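Local coordinates for beta-glucoside phosphorylase BglX (PDB 5VQE), which probably cleaves beta-glucosides by transferring the glucosyl unit to phosphate, as a beta-glucoside phosphorylase of glycoside hydrolase family 3, at residues Pro246-Met251 and Gln272-Gly277; Asp217-Thr222 and Gly277-Asn282; Tyr458-Leu463 and Pro498-Asp503. All coordinates share one frame; numbering follows the deposited sequence.

Interaction 1 of 3, residues Pro246-Met251 and Gln272-Gly277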
loop_
_atom_site.group_PDB
_atom_site.type_symbol
_atom_site.label_atom_id
_atom_site.label_comp_id
_atom_site.label_asym_id
_atom_site.label_seq_id
_atom_site.Cartn_x
_atom_site.Cartn_y
_atom_site.Cartn_z
ATOM N N PRO A 246 -4.583 -21.670 -6.961
ATOM C CA PRO A 246 -5.224 -22.876 -7.513
ATOM C C PRO A 246 -5.167 -24.071 -6.582
ATOM O O PRO A 246 -6.123 -24.855 -6.528
ATOM C CB PRO A 246 -4.447 -23.120 -8.815
ATOM C CG PRO A 246 -3.216 -22.292 -8.721
ATOM C CD PRO A 246 -3.553 -21.129 -7.858
ATOM N N ASN A 247 -4.079 -24.228 -5.827
ATOM C CA ASN A 247 -3.920 -25.429 -5.010
ATOM C C ASN A 247 -4.825 -25.392 -3.790
ATOM O O ASN A 247 -5.365 -26.426 -3.377
ATOM C CB ASN A 247 -2.453 -25.590 -4.609
ATOM C CG ASN A 247 -1.573 -25.950 -5.792
ATOM O OD1 ASN A 247 -1.961 -26.753 -6.635
ATOM N ND2 ASN A 247 -0.397 -25.341 -5.875
ATOM N N VAL A 248 -5.009 -24.212 -3.200
ATOM C CA VAL A 248 -5.988 -24.073 -2.127
ATOM C C VAL A 248 -7.392 -24.253 -2.680
ATOM O O VAL A 248 -8.250 -24.881 -2.047
ATOM C CB VAL A 248 -5.824 -22.710 -1.429
ATOM C CG1 VAL A 248 -6.963 -22.450 -0.446
ATOM C CG2 VAL A 248 -4.478 -22.654 -0.708
ATOM N N THR A 249 -7.649 -23.703 -3.868
ATOM C CA THR A 249 -8.960 -23.861 -4.487
ATOM C C THR A 249 -9.287 -25.336 -4.689
ATOM O O THR A 249 -10.387 -25.787 -4.352
ATOM C CB THR A 249 -9.000 -23.103 -5.810
ATOM O OG1 THR A 249 -8.834 -21.705 -5.545
ATOM C CG2 THR A 249 -10.330 -23.323 -6.532
ATOM N N ARG A 250 -8.328 -26.112 -5.209
ATOM C CA ARG A 250 -8.567 -27.542 -5.413
ATOM C C ARG A 250 -8.700 -28.297 -4.099
ATOM O O ARG A 250 -9.374 -29.333 -4.055
ATOM C CB ARG A 250 -7.450 -28.171 -6.239
ATOM C CG ARG A 250 -7.474 -27.773 -7.687
ATOM C CD ARG A 250 -6.588 -28.667 -8.537
ATOM N NE ARG A 250 -6.228 -27.978 -9.769
ATOM C CZ ARG A 250 -5.148 -27.215 -9.923
ATOM N NH1 ARG A 250 -4.285 -27.059 -8.929
ATOM N NH2 ARG A 250 -4.922 -26.619 -11.087
ATOM N N MET A 251 -8.051 -27.829 -3.029
ATOM C CA MET A 251 -8.248 -28.461 -1.729
ATOM C C MET A 251 -9.705 -28.366 -1.311
ATOM O O MET A 251 -10.286 -29.342 -0.821
ATOM C CB MET A 251 -7.346 -27.816 -0.673
ATOM C CG MET A 251 -7.566 -28.337 0.756
ATOM S SD MET A 251 -6.662 -27.407 2.006
ATOM C CE MET A 251 -7.756 -26.012 2.196
ATOM N N GLN A 272 -15.681 -17.969 0.501
ATOM C CA GLN A 272 -16.656 -18.658 1.337
ATOM C C GLN A 272 -16.050 -19.901 1.984
ATOM O O GLN A 272 -16.196 -20.108 3.192
ATOM C CB GLN A 272 -17.900 -18.998 0.504
ATOM C CG GLN A 272 -18.859 -17.824 0.381
ATOM C CD GLN A 272 -19.831 -17.952 -0.787
ATOM O OE1 GLN A 272 -19.733 -18.872 -1.601
ATOM N NE2 GLN A 272 -20.767 -17.017 -0.878
ATOM N N GLY A 273 -15.331 -20.709 1.205
ATOM C CA GLY A 273 -14.740 -21.924 1.752
ATOM C C GLY A 273 -13.637 -21.658 2.764
ATOM O O GLY A 273 -13.636 -22.227 3.856
ATOM N N ILE A 274 -12.673 -20.804 2.415
ATOM C CA ILE A 274 -11.540 -20.557 3.304
ATOM C C ILE A 274 -11.866 -19.453 4.311
ATOM O O ILE A 274 -11.845 -19.685 5.525
ATOM C CB ILE A 274 -10.272 -20.220 2.501
ATOM C CG1 ILE A 274 -9.857 -21.391 1.595
ATOM C CG2 ILE A 274 -9.118 -19.854 3.426
ATOM C CD1 ILE A 274 -9.563 -22.715 2.320
ATOM N N LEU A 275 -12.176 -18.247 3.834
ATOM C CA LEU A 275 -12.310 -17.110 4.749
ATOM C C LEU A 275 -13.502 -17.271 5.686
ATOM O O LEU A 275 -13.346 -17.238 6.913
ATOM C CB LEU A 275 -12.440 -15.799 3.977
ATOM C CG LEU A 275 -11.196 -15.191 3.368
ATOM C CD1 LEU A 275 -11.601 -13.858 2.736
ATOM C CD2 LEU A 275 -10.094 -14.992 4.411
ATOM N N ARG A 276 -14.713 -17.391 5.128
ATOM C CA ARG A 276 -15.895 -17.530 5.975
ATOM C C ARG A 276 -15.914 -18.880 6.675
ATOM O O ARG A 276 -16.239 -18.966 7.864
ATOM C CB ARG A 276 -17.180 -17.360 5.162
ATOM C CG ARG A 276 -17.388 -16.011 4.509
ATOM C CD ARG A 276 -17.475 -14.887 5.515
ATOM N NE ARG A 276 -17.878 -13.631 4.883
ATOM C CZ ARG A 276 -17.675 -12.422 5.397
ATOM N NH1 ARG A 276 -17.064 -12.285 6.560
ATOM N NH2 ARG A 276 -18.079 -11.340 4.738
ATOM N N GLY A 277 -15.583 -19.942 5.953
ATOM C CA GLY A 277 -15.712 -21.280 6.486
ATOM C C GLY A 277 -14.575 -21.634 7.416
ATOM O O GLY A 277 -14.738 -21.649 8.641
#
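V248 and M251 of helix 246-252 meet I274 of helix 268-278 in a small, wholly apolar helix-to-helix contact in the N-terminal family 3 domain. The backbones come no nearer than 8.5 Å, between the CA atoms of V248 and I274, and branched side chains bridge that distance. I274 turns CG1 away from its carbonyl carbon (chi1 -62°), which sends the CG1-CD1 arm toward the other helix. There V248 CG1 lies 3.7 Å from I274 CG1 and almost as near its CD1, the two side chains crossing at a slant. M251 runs extended through its first two torsions, then bends at its last (chi3 81°) and brings CE to 3.8 Å from I274 CD1, at roughly a right angle. Short, stiff valine suits the buried spot facing the isoleucine, whereas the long thioether can reach in from the margin. W219 of helix 216-232 also packs on both V248 and I274, and R250, on the part of the short helix turned elsewhere, forms a salt bridge with D258. Packing of this kind is typical of the helical layer outside a TIM barrel: helix 246-252 follows strand 237-244, and helix 268-278 leads into strand 284-287.

Interaction 2 of 3, residues Asp217-Thr222 and Gly277-Asn282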
loop_
_atom_site.group_PDB
_atom_site.type_symbol
_atom_site.label_atom_id
_atom_site.label_comp_id
_atom_site.label_asym_id
_atom_site.label_seq_id
_atom_site.Cartn_x
_atom_site.Cartn_y
_atom_site.Cartn_z
ATOM N N ASP A 217 -0.737 -26.854 1.589
ATOM C CA ASP A 217 -0.082 -26.896 2.897
ATOM C C ASP A 217 0.895 -25.739 3.065
ATOM O O ASP A 217 0.935 -25.098 4.122
ATOM C CB ASP A 217 0.652 -28.226 3.085
ATOM C CG ASP A 217 -0.281 -29.375 3.453
ATOM O OD1 ASP A 217 -1.463 -29.121 3.779
ATOM O OD2 ASP A 217 0.172 -30.542 3.422
ATOM N N GLU A 218 1.721 -25.477 2.049
ATOM C CA GLU A 218 2.647 -24.352 2.127
ATOM C C GLU A 218 1.904 -23.043 2.337
ATOM O O GLU A 218 2.322 -22.212 3.154
ATOM C CB GLU A 218 3.495 -24.262 0.859
ATOM C CG GLU A 218 4.531 -25.363 0.697
ATOM C CD GLU A 218 5.159 -25.390 -0.699
ATOM O OE1 GLU A 218 4.561 -24.837 -1.653
ATOM O OE2 GLU A 218 6.256 -25.974 -0.844
ATOM N N TRP A 219 0.815 -22.826 1.586
ATOM C CA TRP A 219 0.036 -21.600 1.742
ATOM C C TRP A 219 -0.545 -21.514 3.142
ATOM O O TRP A 219 -0.427 -20.486 3.822
ATOM C CB TRP A 219 -1.082 -21.540 0.692
ATOM C CG TRP A 219 -1.862 -20.250 0.731
ATOM C CD1 TRP A 219 -1.584 -19.117 0.036
ATOM C CD2 TRP A 219 -3.038 -19.963 1.510
ATOM N NE1 TRP A 219 -2.505 -18.140 0.327
ATOM C CE2 TRP A 219 -3.413 -18.636 1.223
ATOM C CE3 TRP A 219 -3.806 -20.696 2.418
ATOM C CZ2 TRP A 219 -4.517 -18.022 1.819
ATOM C CZ3 TRP A 219 -4.905 -20.087 3.006
ATOM C CH2 TRP A 219 -5.251 -18.766 2.702
ATOM N N MET A 220 -1.148 -22.606 3.606
ATOM C CA MET A 220 -1.752 -22.611 4.928
ATOM C C MET A 220 -0.729 -22.243 5.998
ATOM O O MET A 220 -1.045 -21.504 6.938
ATOM C CB MET A 220 -2.375 -23.985 5.204
ATOM C CG MET A 220 -3.429 -23.987 6.287
ATOM S SD MET A 220 -4.787 -22.839 5.936
ATOM C CE MET A 220 -5.532 -23.537 4.487
ATOM N N ASP A 221 0.509 -22.728 5.861
ATOM C CA ASP A 221 1.541 -22.506 6.874
ATOM C C ASP A 221 2.134 -21.104 6.839
ATOM O O ASP A 221 2.817 -20.722 7.795
ATOM C CB ASP A 221 2.692 -23.509 6.710
ATOM C CG ASP A 221 2.248 -24.957 6.834
ATOM O OD1 ASP A 221 1.253 -25.244 7.533
ATOM O OD2 ASP A 221 2.919 -25.819 6.230
ATOM N N THR A 222 1.919 -20.341 5.767
ATOM C CA THR A 222 2.486 -19.003 5.657
ATOM C C THR A 222 1.372 -17.961 5.561
ATOM O O THR A 222 1.034 -17.320 6.565
ATOM C CB THR A 222 3.442 -18.942 4.459
ATOM O OG1 THR A 222 2.752 -19.287 3.250
ATOM C CG2 THR A 222 4.594 -19.925 4.659
ATOM N N GLY A 277 -15.583 -19.942 5.953
ATOM C CA GLY A 277 -15.712 -21.280 6.486
ATOM C C GLY A 277 -14.575 -21.634 7.416
ATOM O O GLY A 277 -14.738 -21.649 8.641
ATOM N N ARG A 278 -13.403 -21.892 6.844
ATOM C CA ARG A 278 -12.296 -22.416 7.640
ATOM C C ARG A 278 -11.796 -21.404 8.664
ATOM O O ARG A 278 -11.535 -21.768 9.815
ATOM C CB ARG A 278 -11.160 -22.850 6.722
ATOM C CG ARG A 278 -10.048 -23.621 7.423
ATOM C CD ARG A 278 -8.871 -23.850 6.475
ATOM N NE ARG A 278 -7.870 -24.763 7.026
ATOM C CZ ARG A 278 -7.553 -25.955 6.522
ATOM N NH1 ARG A 278 -6.623 -26.686 7.120
ATOM N NH2 ARG A 278 -8.140 -26.421 5.423
ATOM N N PHE A 279 -11.632 -20.136 8.272
ATOM C CA PHE A 279 -11.077 -19.132 9.177
ATOM C C PHE A 279 -12.136 -18.367 9.963
ATOM O O PHE A 279 -11.775 -17.579 10.846
ATOM C CB PHE A 279 -10.234 -18.108 8.409
ATOM C CG PHE A 279 -9.013 -18.678 7.739
ATOM C CD1 PHE A 279 -8.571 -19.970 8.000
ATOM C CD2 PHE A 279 -8.289 -17.896 6.852
ATOM C CE1 PHE A 279 -7.439 -20.468 7.375
ATOM C CE2 PHE A 279 -7.150 -18.389 6.233
ATOM C CZ PHE A 279 -6.727 -19.673 6.495
ATOM N N HIS A 280 -13.415 -18.542 9.645
ATOM C CA HIS A 280 -14.499 -17.876 10.363
ATOM C C HIS A 280 -14.288 -16.362 10.426
ATOM O O HIS A 280 -14.571 -15.715 11.438
ATOM C CB HIS A 280 -14.652 -18.465 11.762
ATOM C CG HIS A 280 -14.736 -19.960 11.764
ATOM N ND1 HIS A 280 -15.855 -20.642 11.339
ATOM C CD2 HIS A 280 -13.822 -20.904 12.093
ATOM C CE1 HIS A 280 -15.636 -21.942 11.429
ATOM N NE2 HIS A 280 -14.409 -22.127 11.879
ATOM N N PHE A 281 -13.791 -15.784 9.332
ATOM C CA PHE A 281 -13.732 -14.333 9.242
ATOM C C PHE A 281 -15.150 -13.789 9.191
ATOM O O PHE A 281 -15.979 -14.255 8.401
ATOM C CB PHE A 281 -12.946 -13.883 8.014
ATOM C CG PHE A 281 -12.896 -12.383 7.848
ATOM C CD1 PHE A 281 -12.380 -11.583 8.847
ATOM C CD2 PHE A 281 -13.367 -11.780 6.693
ATOM C CE1 PHE A 281 -12.332 -10.203 8.702
ATOM C CE2 PHE A 281 -13.325 -10.396 6.544
ATOM C CZ PHE A 281 -12.806 -9.614 7.554
ATOM N N ASN A 282 -15.436 -12.818 10.052
ATOM C CA ASN A 282 -16.789 -12.308 10.210
ATOM C C ASN A 282 -16.920 -10.853 9.787
ATOM O O ASN A 282 -18.027 -10.305 9.845
ATOM C CB ASN A 282 -17.240 -12.476 11.671
ATOM C CG ASN A 282 -18.689 -12.097 11.888
ATOM O OD1 ASN A 282 -19.573 -12.523 11.147
ATOM N ND2 ASN A 282 -18.941 -11.283 12.908
#
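Helix 216-232 and the chain at and just after the last turn of helix 268-278 stay well apart here, with the CA atoms of M220 and F279 10.8 Å from each other, so long side chains must make the contact. The first segment is helical and widens into a pi-type turn around M220-T222; the second begins as helix and passes into a turn, where H280 adopts positive phi (53°).

M220 touches both R278 and F279, with different atoms foremost. Its chain folds back at chi2 and chi3, both near +60°, setting SD at the rim of the F279 ring, close to the ring plane. This is a Met-aromatic contact of the edge type: SD is 4.9 Å from the ring centroid and 3.8 Å from F279 CZ. The methyl CE, meanwhile, sits over one face of the R278 guanidinium, 3.7 Å from R278 NE. The arginine reaches it through a chain extended from CG to NE, coming from the direction opposite to the methionine's. A flexible thioether suits this place because its sulfur and methyl can serve two flat groups at once. With an alanine here, the F279 edge would probably lose its sulfur partner, and the R278 guanidinium, without the methyl on one face, would be held less firmly.

W219 adds the buried part, its ring crossing that of F279 at a slant with W219 CZ3 4.0 Å from F279 CZ. The indole is fixed from elsewhere, NE1 bonding to the carbonyl of P196.

Around this group, F279 also rests on Q228 and I231 further along helix 216-232, while M251 of helix 246-252 touches both M220 and R278. Beyond F279 the chain passes through F281 and N282 into strand 284-287, which pairs in parallel with strand 237-244.

Interaction 3 of 3, residues Tyr458-Leu463 and Pro498-Asp503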
loop_
_atom_site.group_PDB
_atom_site.type_symbol
_atom_site.label_atom_id
_atom_site.label_comp_id
_atom_site.label_asym_id
_atom_site.label_seq_id
_atom_site.Cartn_x
_atom_site.Cartn_y
_atom_site.Cartn_z
ATOM N N TYR A 458 38.321 11.368 -23.347
ATOM C CA TYR A 458 38.452 11.504 -21.903
ATOM C C TYR A 458 38.783 10.124 -21.364
ATOM O O TYR A 458 38.102 9.150 -21.697
ATOM C CB TYR A 458 37.154 12.055 -21.299
ATOM C CG TYR A 458 37.191 12.446 -19.836
ATOM C CD1 TYR A 458 36.764 11.565 -18.845
ATOM C CD2 TYR A 458 37.606 13.719 -19.447
ATOM C CE1 TYR A 458 36.775 11.938 -17.500
ATOM C CE2 TYR A 458 37.612 14.099 -18.108
ATOM C CZ TYR A 458 37.197 13.208 -17.143
ATOM O OH TYR A 458 37.215 13.588 -15.812
ATOM N N SER A 459 39.833 10.043 -20.564
ATOM C CA SER A 459 40.383 8.772 -20.119
ATOM C C SER A 459 39.927 8.453 -18.700
ATOM O O SER A 459 39.372 9.295 -17.990
ATOM C CB SER A 459 41.912 8.808 -20.178
ATOM O OG SER A 459 42.414 9.635 -19.147
ATOM N N ILE A 460 40.178 7.206 -18.291
ATOM C CA ILE A 460 39.915 6.812 -16.912
ATOM C C ILE A 460 40.863 7.544 -15.976
ATOM O O ILE A 460 40.497 7.864 -14.841
ATOM C CB ILE A 460 40.026 5.283 -16.742
ATOM C CG1 ILE A 460 38.907 4.578 -17.528
ATOM C CG2 ILE A 460 39.977 4.903 -15.256
ATOM C CD1 ILE A 460 38.758 3.087 -17.238
ATOM N N GLU A 461 42.088 7.825 -16.422
ATOM C CA GLU A 461 42.998 8.593 -15.578
ATOM C C GLU A 461 42.471 10.007 -15.383
ATOM O O GLU A 461 42.531 10.546 -14.270
ATOM C CB GLU A 461 44.409 8.595 -16.178
ATOM C CG GLU A 461 45.454 9.376 -15.375
ATOM C CD GLU A 461 45.734 8.803 -13.985
ATOM O OE1 GLU A 461 45.238 7.695 -13.673
ATOM O OE2 GLU A 461 46.461 9.471 -13.203
ATOM N N ASP A 462 41.936 10.619 -16.448
ATOM C CA ASP A 462 41.255 11.903 -16.306
ATOM C C ASP A 462 40.136 11.805 -15.278
ATOM O O ASP A 462 40.022 12.642 -14.375
ATOM C CB ASP A 462 40.672 12.360 -17.647
ATOM C CG ASP A 462 41.729 12.691 -18.686
ATOM O OD1 ASP A 462 42.846 13.115 -18.325
ATOM O OD2 ASP A 462 41.419 12.538 -19.885
ATOM N N LEU A 463 39.276 10.796 -15.426
ATOM C CA LEU A 463 38.193 10.593 -14.473
ATOM C C LEU A 463 38.720 10.530 -13.044
ATOM O O LEU A 463 38.164 11.160 -12.139
ATOM C CB LEU A 463 37.441 9.309 -14.817
ATOM C CG LEU A 463 36.216 8.992 -13.961
ATOM C CD1 LEU A 463 35.067 9.954 -14.276
ATOM C CD2 LEU A 463 35.780 7.547 -14.181
ATOM N N PRO A 498 27.463 1.464 -12.498
ATOM C CA PRO A 498 28.721 1.448 -11.719
ATOM C C PRO A 498 29.796 0.623 -12.415
ATOM O O PRO A 498 30.182 -0.471 -11.999
ATOM C CB PRO A 498 28.276 0.838 -10.381
ATOM C CG PRO A 498 26.779 0.798 -10.418
ATOM C CD PRO A 498 26.418 0.673 -11.839
ATOM N N LYS A 499 30.309 1.148 -13.520
ATOM C CA LYS A 499 31.155 0.354 -14.392
ATOM C C LYS A 499 32.643 0.529 -14.116
ATOM O O LYS A 499 33.457 -0.117 -14.783
ATOM C CB LYS A 499 30.841 0.692 -15.850
ATOM C CG LYS A 499 31.391 2.021 -16.329
ATOM C CD LYS A 499 30.906 2.330 -17.746
ATOM C CE LYS A 499 31.358 1.257 -18.724
ATOM N NZ LYS A 499 31.007 1.585 -20.125
ATOM N N PHE A 500 33.018 1.351 -13.136
ATOM C CA PHE A 500 34.418 1.615 -12.828
ATOM C C PHE A 500 34.703 1.424 -11.341
ATOM O O PHE A 500 35.539 2.125 -10.762
ATOM C CB PHE A 500 34.810 3.027 -13.269
ATOM C CG PHE A 500 34.587 3.291 -14.738
ATOM C CD1 PHE A 500 35.314 2.605 -15.697
ATOM C CD2 PHE A 500 33.674 4.243 -15.157
ATOM C CE1 PHE A 500 35.115 2.850 -17.049
ATOM C CE2 PHE A 500 33.476 4.491 -16.494
ATOM C CZ PHE A 500 34.198 3.790 -17.445
ATOM N N VAL A 501 34.050 0.444 -10.708
ATOM C CA VAL A 501 34.159 0.284 -9.255
ATOM C C VAL A 501 35.571 -0.085 -8.800
ATOM O O VAL A 501 35.903 0.115 -7.628
ATOM C CB VAL A 501 33.151 -0.764 -8.736
ATOM C CG1 VAL A 501 31.713 -0.280 -8.968
ATOM C CG2 VAL A 501 33.389 -2.138 -9.379
ATOM N N CYS A 502 36.414 -0.621 -9.683
ATOM C CA CYS A 502 37.793 -0.929 -9.330
ATOM C C CYS A 502 38.744 0.219 -9.632
ATOM O O CYS A 502 39.917 0.150 -9.249
ATOM C CB CYS A 502 38.261 -2.177 -10.075
ATOM S SG CYS A 502 37.317 -3.641 -9.666
ATOM N N ASP A 503 38.262 1.257 -10.310
ATOM C CA ASP A 503 39.046 2.440 -10.646
ATOM C C ASP A 503 38.675 3.657 -9.815
ATOM O O ASP A 503 39.537 4.496 -9.552
ATOM C CB ASP A 503 38.865 2.782 -12.133
ATOM C CG ASP A 503 39.478 1.738 -13.056
ATOM O OD1 ASP A 503 40.723 1.660 -13.122
ATOM O OD2 ASP A 503 38.715 0.983 -13.701
#
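I460 and L463, on the first turn of helix 460-466, pack against F500 in the loop joining strand 469-475 to strand 506-510, and a capping box starts the helix that carries them. I460 makes the larger share of the contact. Its CG1 arm runs on extended (chi2 -169°) and places CD1 3.7 Å from F500 CE1, while the other branch, CG2, lies 3.9 Å from D503 CG. The isoleucine thus uses both branches, one for the phenylalanine and one for the carbon skeleton of the aspartate, which it meets at about a right angle. L463, one turn further on, brings CD2 to 4.0 Å from F500 CD2, the opposite flank of the ring from the one I460 meets. Both aliphatic chains cross the phenylalanine obliquely, and its ring is broad enough to meet the two.

Behind this layer, the loop is folded by its own backbone: D503 N bonds to F500 O at 2.9 Å, which ties together the two residues facing I460. F500 also rests on P454, K499 lays its CG over one face of the F500 ring, and L463 continues inward to F470 of strand 469-475. The contact therefore joins helix 460-466 to the loop linking two adjacent interior strands of the six-stranded mixed sheet.

The turn that carries I460 is closed by the capping box, whose two residues flank it in the chain. Serine and aspartate suit these places because each is short and can accept from a backbone N-H at the helix start. S459 OG takes the N-H of D462 at 2.9 Å; in return S459 N gives a nearly straight bond (169°) to D462 OD2, reaching that oxygen from above the carboxylate plane.

Overall arrangement
Interactions 1 and 2 are neighbours, their centres about 8 Å apart, and both use helix 268-278; they share G277, and probable backbone hydrogen bonds run from F279 N to I274 O and from F281 N to L275 O. Along the chain, interaction 1 is nested inside the loop that interaction 2 closes. Through W219 and M251, each of which takes part in both groups, helices 216-232, 246-252 and 268-278 pack together in the N-terminal family 3 domain. Interaction 3 comes later in the chain and stands alone, its centre about 57 and 55 Å from those of interactions 1 and 2. The contacts thus belong to two separate regions: one joins helices outside the barrel strands, the other lies by a loop between interior strands of the mixed sheet.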